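Local coordinates for putative lipoprotein YcdA (Bacillus subtilis subsp. subtilis str. 168, PDB 4R4G) that is a putative membrane-anchored lipoprotein of unknown function, with an Ig-like N-terminal domain joined by a kinked helix to a C-terminal domain of mixed helices and strands, at residues 18-23 with 93-98; 100-103 with 107-110. One frame throughout, in Å; residues are numbered along the deposited sequence.

Contact 1: residues 18-23 with 93-98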
ATOM      1  N   LYS A  18      14.157 -15.957 -25.053  1.00 79.51           N
ATOM      2  CA  LYS A  18      12.797 -15.507 -25.281  1.00 80.41           C
ATOM      3  C   LYS A  18      12.365 -14.695 -24.093  1.00 81.20           C
ATOM      4  O   LYS A  18      12.523 -15.153 -22.962  1.00 80.97           O
ATOM      5  CB  LYS A  18      11.835 -16.704 -25.487  1.00 87.73           C
ATOM      6  CG  LYS A  18      12.364 -17.827 -26.396  1.00114.00           C
ATOM      7  CD  LYS A  18      11.293 -18.871 -26.737  1.00129.56           C
ATOM      8  CE  LYS A  18      11.646 -20.249 -26.233  1.00140.19           C
ATOM      9  NZ  LYS A  18      11.260 -21.305 -27.204  1.00152.02           N
ATOM     10  N   ILE A  19      11.825 -13.498 -24.327  1.00 75.22           N
ATOM     11  CA  ILE A  19      11.302 -12.675 -23.254  1.00 73.52           C
ATOM     12  C   ILE A  19       9.805 -12.965 -23.150  1.00 84.37           C
ATOM     13  O   ILE A  19       9.022 -12.520 -23.997  1.00 86.96           O
ATOM     14  CB  ILE A  19      11.601 -11.183 -23.460  1.00 73.38           C
ATOM     15  CG1 ILE A  19      13.105 -10.944 -23.567  1.00 71.18           C
ATOM     16  CG2 ILE A  19      10.962 -10.376 -22.343  1.00 71.02           C
ATOM     17  CD1 ILE A  19      13.462  -9.580 -23.741  1.00 77.45           C
ATOM     18  N   LYS A  20       9.418 -13.730 -22.128  1.00 82.38           N
ATOM     19  CA  LYS A  20       8.044 -14.164 -21.930  1.00 84.39           C
ATOM     20  C   LYS A  20       7.151 -13.053 -21.363  1.00 89.16           C
ATOM     21  O   LYS A  20       5.994 -12.972 -21.777  1.00 92.93           O
ATOM     22  CB  LYS A  20       7.984 -15.434 -21.064  1.00 87.47           C
ATOM     23  CG  LYS A  20       8.729 -16.613 -21.694  1.00 96.49           C
ATOM     24  CD  LYS A  20       8.127 -17.966 -21.306  1.00116.32           C
ATOM     25  CE  LYS A  20       8.519 -19.055 -22.291  1.00129.39           C
ATOM     26  NZ  LYS A  20       8.087 -20.412 -21.861  1.00138.48           N
ATOM     27  N   ASP A  21       7.650 -12.195 -20.446  1.00 82.32           N
ATOM     28  CA  ASP A  21       6.839 -11.110 -19.851  1.00 80.14           C
ATOM     29  C   ASP A  21       7.706  -9.932 -19.355  1.00 77.91           C
ATOM     30  O   ASP A  21       8.873 -10.145 -19.026  1.00 76.60           O
ATOM     31  CB  ASP A  21       6.001 -11.668 -18.683  1.00 83.56           C
ATOM     32  CG  ASP A  21       4.934 -10.720 -18.175  1.00104.78           C
ATOM     33  OD1 ASP A  21       3.921 -10.539 -18.881  1.00109.52           O
ATOM     34  OD2 ASP A  21       5.128 -10.134 -17.080  1.00112.63           O
ATOM     35  N   VAL A  22       7.142  -8.694 -19.309  1.00 70.99           N
ATOM     36  CA  VAL A  22       7.812  -7.469 -18.832  1.00 67.22           C
ATOM     37  C   VAL A  22       6.809  -6.640 -18.030  1.00 74.66           C
ATOM     38  O   VAL A  22       5.796  -6.183 -18.572  1.00 77.27           O
ATOM     39  CB  VAL A  22       8.477  -6.610 -19.948  1.00 69.17           C
ATOM     40  CG1 VAL A  22       9.046  -5.315 -19.386  1.00 66.34           C
ATOM     41  CG2 VAL A  22       9.575  -7.379 -20.679  1.00 69.23           C
ATOM     42  N   SER A  23       7.104  -6.411 -16.751  1.00 69.73           N
ATOM     43  CA  SER A  23       6.228  -5.621 -15.904  1.00 68.92           C
ATOM     44  C   SER A  23       7.011  -4.804 -14.905  1.00 71.30           C
ATOM     45  O   SER A  23       8.169  -5.106 -14.618  1.00 70.68           O
ATOM     46  CB  SER A  23       5.252  -6.531 -15.165  1.00 73.43           C
ATOM     47  OG  SER A  23       5.928  -7.405 -14.281  1.00 82.79           O
ATOM     48  N   SER A  93      15.754 -26.225 -21.574  1.00113.87           N
ATOM     49  CA  SER A  93      15.462 -24.819 -21.299  1.00108.57           C
ATOM     50  C   SER A  93      15.233 -24.505 -19.833  1.00109.36           C
ATOM     51  O   SER A  93      14.562 -25.247 -19.113  1.00112.68           O
ATOM     52  CB  SER A  93      14.243 -24.349 -22.088  1.00112.71           C
ATOM     53  OG  SER A  93      14.406 -24.569 -23.478  1.00125.91           O
ATOM     54  N   VAL A  94      15.760 -23.352 -19.413  1.00 99.51           N
ATOM     55  CA  VAL A  94      15.565 -22.799 -18.079  1.00 96.00           C
ATOM     56  C   VAL A  94      14.664 -21.584 -18.255  1.00 93.01           C
ATOM     57  O   VAL A  94      14.702 -20.940 -19.301  1.00 90.94           O
ATOM     58  CB  VAL A  94      16.906 -22.487 -17.353  1.00 98.00           C
ATOM     59  CG1 VAL A  94      17.658 -21.329 -18.002  1.00 94.05           C
ATOM     60  CG2 VAL A  94      16.691 -22.236 -15.866  1.00 97.42           C
ATOM     61  N   GLU A  95      13.830 -21.306 -17.277  1.00 87.81           N
ATOM     62  CA  GLU A  95      12.918 -20.170 -17.324  1.00 85.63           C
ATOM     63  C   GLU A  95      12.895 -19.506 -15.928  1.00 85.46           C
ATOM     64  O   GLU A  95      13.031 -20.186 -14.906  1.00 86.50           O
ATOM     65  CB  GLU A  95      11.522 -20.644 -17.795  1.00 90.57           C
ATOM     66  CG  GLU A  95      10.577 -19.548 -18.279  1.00107.33           C
ATOM     67  CD  GLU A  95       9.122 -19.939 -18.500  1.00135.97           C
ATOM     68  OE1 GLU A  95       8.870 -20.913 -19.250  1.00131.09           O
ATOM     69  OE2 GLU A  95       8.232 -19.224 -17.979  1.00127.75           O
ATOM     70  N   GLY A  96      12.786 -18.188 -15.895  1.00 77.60           N
ATOM     71  CA  GLY A  96      12.778 -17.455 -14.636  1.00 75.45           C
ATOM     72  C   GLY A  96      12.741 -15.959 -14.826  1.00 77.14           C
ATOM     73  O   GLY A  96      12.812 -15.467 -15.957  1.00 78.15           O
ATOM     74  N   ASN A  97      12.649 -15.232 -13.722  1.00 71.03           N
ATOM     75  CA  ASN A  97      12.534 -13.780 -13.724  1.00 68.40           C
ATOM     76  C   ASN A  97      13.845 -13.080 -13.426  1.00 69.05           C
ATOM     77  O   ASN A  97      14.677 -13.602 -12.673  1.00 69.19           O
ATOM     78  CB  ASN A  97      11.505 -13.323 -12.680  1.00 70.23           C
ATOM     79  CG  ASN A  97      10.089 -13.740 -12.932  1.00 93.78           C
ATOM     80  OD1 ASN A  97       9.448 -13.340 -13.904  1.00 87.41           O
ATOM     81  ND2 ASN A  97       9.527 -14.435 -11.972  1.00 92.07           N
ATOM     82  N   LEU A  98      13.977 -11.848 -13.965  1.00 60.86           N
ATOM     83  CA  LEU A  98      15.108 -10.955 -13.777  1.00 57.47           C
ATOM     84  C   LEU A  98      14.564  -9.648 -13.265  1.00 62.79           C
ATOM     85  O   LEU A  98      13.454  -9.260 -13.615  1.00 64.63           O
ATOM     86  CB  LEU A  98      15.925 -10.756 -15.061  1.00 55.76           C
ATOM     87  CG  LEU A  98      16.289 -11.970 -15.891  1.00 59.65           C
ATOM     88  CD1 LEU A  98      16.664 -11.540 -17.270  1.00 58.04           C
ATOM     89  CD2 LEU A  98      17.412 -12.804 -15.237  1.00 61.93           C
TER

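Contact 2: residues 100-103 with 107-110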
ATOM      1  N   PHE A 100      15.531  -5.479 -12.222  1.00 52.58           N
ATOM      2  CA  PHE A 100      16.435  -4.366 -12.438  1.00 52.34           C
ATOM      3  C   PHE A 100      15.841  -3.083 -11.937  1.00 59.77           C
ATOM      4  O   PHE A 100      14.670  -2.817 -12.181  1.00 59.61           O
ATOM      5  CB  PHE A 100      16.773  -4.223 -13.929  1.00 53.34           C
ATOM      6  CG  PHE A 100      17.454  -5.424 -14.538  1.00 55.01           C
ATOM      7  CD1 PHE A 100      18.818  -5.627 -14.377  1.00 58.04           C
ATOM      8  CD2 PHE A 100      16.731  -6.349 -15.285  1.00 57.68           C
ATOM      9  CE1 PHE A 100      19.445  -6.745 -14.928  1.00 59.22           C
ATOM     10  CE2 PHE A 100      17.362  -7.457 -15.852  1.00 60.59           C
ATOM     11  CZ  PHE A 100      18.709  -7.658 -15.653  1.00 58.51           C
ATOM     12  N   VAL A 101      16.665  -2.273 -11.269  1.00 58.63           N
ATOM     13  CA  VAL A 101      16.273  -0.976 -10.729  1.00 60.24           C
ATOM     14  C   VAL A 101      16.193  -0.005 -11.906  1.00 66.11           C
ATOM     15  O   VAL A 101      17.202   0.222 -12.574  1.00 65.74           O
ATOM     16  CB  VAL A 101      17.272  -0.502  -9.635  1.00 64.51           C
ATOM     17  CG1 VAL A 101      16.830   0.810  -9.017  1.00 63.62           C
ATOM     18  CG2 VAL A 101      17.483  -1.569  -8.570  1.00 64.66           C
ATOM     19  N   VAL A 102      14.993   0.546 -12.152  1.00 63.67           N
ATOM     20  CA  VAL A 102      14.680   1.444 -13.273  1.00 63.61           C
ATOM     21  C   VAL A 102      13.797   2.636 -12.866  1.00 67.54           C
ATOM     22  O   VAL A 102      12.999   2.562 -11.930  1.00 66.00           O
ATOM     23  CB  VAL A 102      13.964   0.674 -14.437  1.00 66.94           C
ATOM     24  CG1 VAL A 102      14.885  -0.337 -15.096  1.00 66.26           C
ATOM     25  CG2 VAL A 102      12.650   0.010 -13.984  1.00 66.21           C
ATOM     26  N   ASP A 103      13.908   3.704 -13.652  1.00 64.69           N
ATOM     27  CA  ASP A 103      13.072   4.894 -13.636  1.00 64.46           C
ATOM     28  C   ASP A 103      11.956   4.590 -14.660  1.00 70.42           C
ATOM     29  O   ASP A 103      12.257   4.266 -15.806  1.00 71.98           O
ATOM     30  CB  ASP A 103      13.910   6.140 -13.985  1.00 66.48           C
ATOM     31  CG  ASP A 103      15.018   6.434 -12.983  1.00 77.55           C
ATOM     32  OD1 ASP A 103      14.700   6.859 -11.859  1.00 81.22           O
ATOM     33  OD2 ASP A 103      16.212   6.291 -13.346  1.00 80.86           O
ATOM     34  N   GLN A 107      13.640   3.814 -22.016  1.00 61.81           N
ATOM     35  CA  GLN A 107      13.993   2.879 -23.081  1.00 61.41           C
ATOM     36  C   GLN A 107      15.054   1.929 -22.564  1.00 64.62           C
ATOM     37  O   GLN A 107      16.178   2.344 -22.279  1.00 64.16           O
ATOM     38  CB  GLN A 107      14.431   3.613 -24.354  1.00 64.07           C
ATOM     39  CG  GLN A 107      13.311   4.453 -24.984  1.00 68.27           C
ATOM     40  CD  GLN A 107      12.004   3.695 -25.132  1.00 87.53           C
ATOM     41  OE1 GLN A 107      11.941   2.630 -25.761  1.00 84.55           O
ATOM     42  NE2 GLN A 107      10.937   4.217 -24.523  1.00 77.75           N
ATOM     43  N   TYR A 108      14.667   0.670 -22.351  1.00 60.98           N
ATOM     44  CA  TYR A 108      15.579  -0.324 -21.802  1.00 59.41           C
ATOM     45  C   TYR A 108      16.152  -1.213 -22.893  1.00 64.04           C
ATOM     46  O   TYR A 108      15.655  -1.248 -24.023  1.00 65.81           O
ATOM     47  CB  TYR A 108      14.913  -1.162 -20.683  1.00 59.94           C
ATOM     48  CG  TYR A 108      14.056  -0.323 -19.750  1.00 61.80           C
ATOM     49  CD1 TYR A 108      14.632   0.634 -18.910  1.00 63.30           C
ATOM     50  CD2 TYR A 108      12.669  -0.453 -19.737  1.00 62.64           C
ATOM     51  CE1 TYR A 108      13.845   1.447 -18.093  1.00 64.62           C
ATOM     52  CE2 TYR A 108      11.875   0.338 -18.903  1.00 63.20           C
ATOM     53  CZ  TYR A 108      12.468   1.286 -18.084  1.00 69.38           C
ATOM     54  OH  TYR A 108      11.689   2.078 -17.281  1.00 70.88           O
ATOM     55  N   GLU A 109      17.279  -1.839 -22.560  1.00 58.19           N
ATOM     56  CA  GLU A 109      17.992  -2.766 -23.387  1.00 56.38           C
ATOM     57  C   GLU A 109      18.481  -3.873 -22.495  1.00 59.21           C
ATOM     58  O   GLU A 109      19.218  -3.616 -21.549  1.00 58.31           O
ATOM     59  CB  GLU A 109      19.120  -2.089 -24.150  1.00 58.03           C
ATOM     60  CG  GLU A 109      19.874  -3.057 -25.049  1.00 73.84           C
ATOM     61  CD  GLU A 109      20.838  -2.459 -26.053  1.00 95.21           C
ATOM     62  OE1 GLU A 109      20.368  -1.937 -27.093  1.00 86.74           O
ATOM     63  OE2 GLU A 109      22.065  -2.595 -25.838  1.00 89.82           O
ATOM     64  N   LEU A 110      17.998  -5.100 -22.751  1.00 55.82           N
ATOM     65  CA  LEU A 110      18.393  -6.292 -22.030  1.00 54.96           C
ATOM     66  C   LEU A 110      19.420  -7.015 -22.863  1.00 60.86           C
ATOM     67  O   LEU A 110      19.155  -7.279 -24.036  1.00 63.38           O
ATOM     68  CB  LEU A 110      17.175  -7.190 -21.740  1.00 55.48           C
ATOM     69  CG  LEU A 110      17.436  -8.480 -20.952  1.00 59.21           C
ATOM     70  CD1 LEU A 110      17.589  -8.198 -19.492  1.00 57.49           C
ATOM     71  CD2 LEU A 110      16.301  -9.455 -21.130  1.00 62.68           C
TER

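Contact 1: residues 18-23 with 93-98
K20 sets its CG anti to the carbonyl carbon (chi1 -60°), and from there the chain runs out extended toward strand 93-102. E95 answers with its CG anti to the backbone N (chi1 -163°), and an extended chain carries its carboxylate up to the lysine. The two side chains cross at about a right angle. K20 NZ donates to E95 OE1 at 2.8 Å, and this hydrogen bond is part of a salt bridge. The ammonium does not lie in the carboxylate plane but above it, 58° out. Only one oxygen is gripped, since K20 NZ stays 4.1 Å from E95 OE2. Further back on the lysine, the methylene K20 CD lies 3.6 Å from E95 OE2, so the end of the lysine chain passes over the face of the carboxylate.

The two strands are not neighbours in their sheet. Strand 39-48 runs between them, and the CA atoms of K20 and E95 are 9.0 Å apart. The salt bridge therefore spans the intervening strand, where both side chains touch N44. K20 and D21 both face N44 in a classic beta bulge. Both charged residues are exposed and together they make nearly all of the contact. A charge pair on an exposed surface, made through one oxygen and from above the carboxylate plane, is probably weakened by competing water.

Contact 2: residues 100-103 with 107-110
V102 and Y108 belong to a buried contact between the two facing sheets of the Ig-like domain, close to the short turn that leads from one sheet to the other. Segment 100-103 lies on strand 93-102 of one sheet, and segment 107-110 lies on strand 107-112 of the other. V102 CG1 packs 3.6 Å from Y108 CE1, and V102 CB is at 3.7 Å from the same ring carbon. Farther from the turn, F100 and L110 cross at about a right angle. Here the methyl L110 CD1 meets F100 CE2 at 3.7 Å. The leucine has its CG anti to the backbone N (chi1 -179°), and together with chi2 78° this turns CD1 toward the phenylalanine ring. L41 and L64 add further apolar cover from strands 39-48 and 62-66.

The polar end of the tyrosine points at the turn. Y108 OH donates to D103 O at 2.7 Å. The carbonyl oxygen lies at the ring edge, in the ring plane, while the hydroxyl stands above the carbonyl plane, 39° out of it. The same hydroxyl is also hydrogen-bonded to the backbone N of K106, so the turn binds it twice. A tyrosine near the start of a strand whose hydroxyl holds the backbone five residues earlier, in the connection between sheets, fits the tyrosine corner of Greek-key β-sandwiches.

How the contacts relate
From the N terminus, strand 16-25 comes first, and contact 1 closes a long loop when strand 93-102 returns with 69 residues lying between the segments. That loop contains strands of both sheets but no helix. Contact 2 opens only afterwards, on the same strand, and closes a short loop of three residues. The two are thus in series and neither encloses the other. Contact 1 works within one sheet, across strand 39-48, which lies between its two strands. Contact 2 joins that sheet to the facing one. Their centres are 15 Å apart, and L110 bridges them by packing against I19 and L98 in the interior of the sandwich.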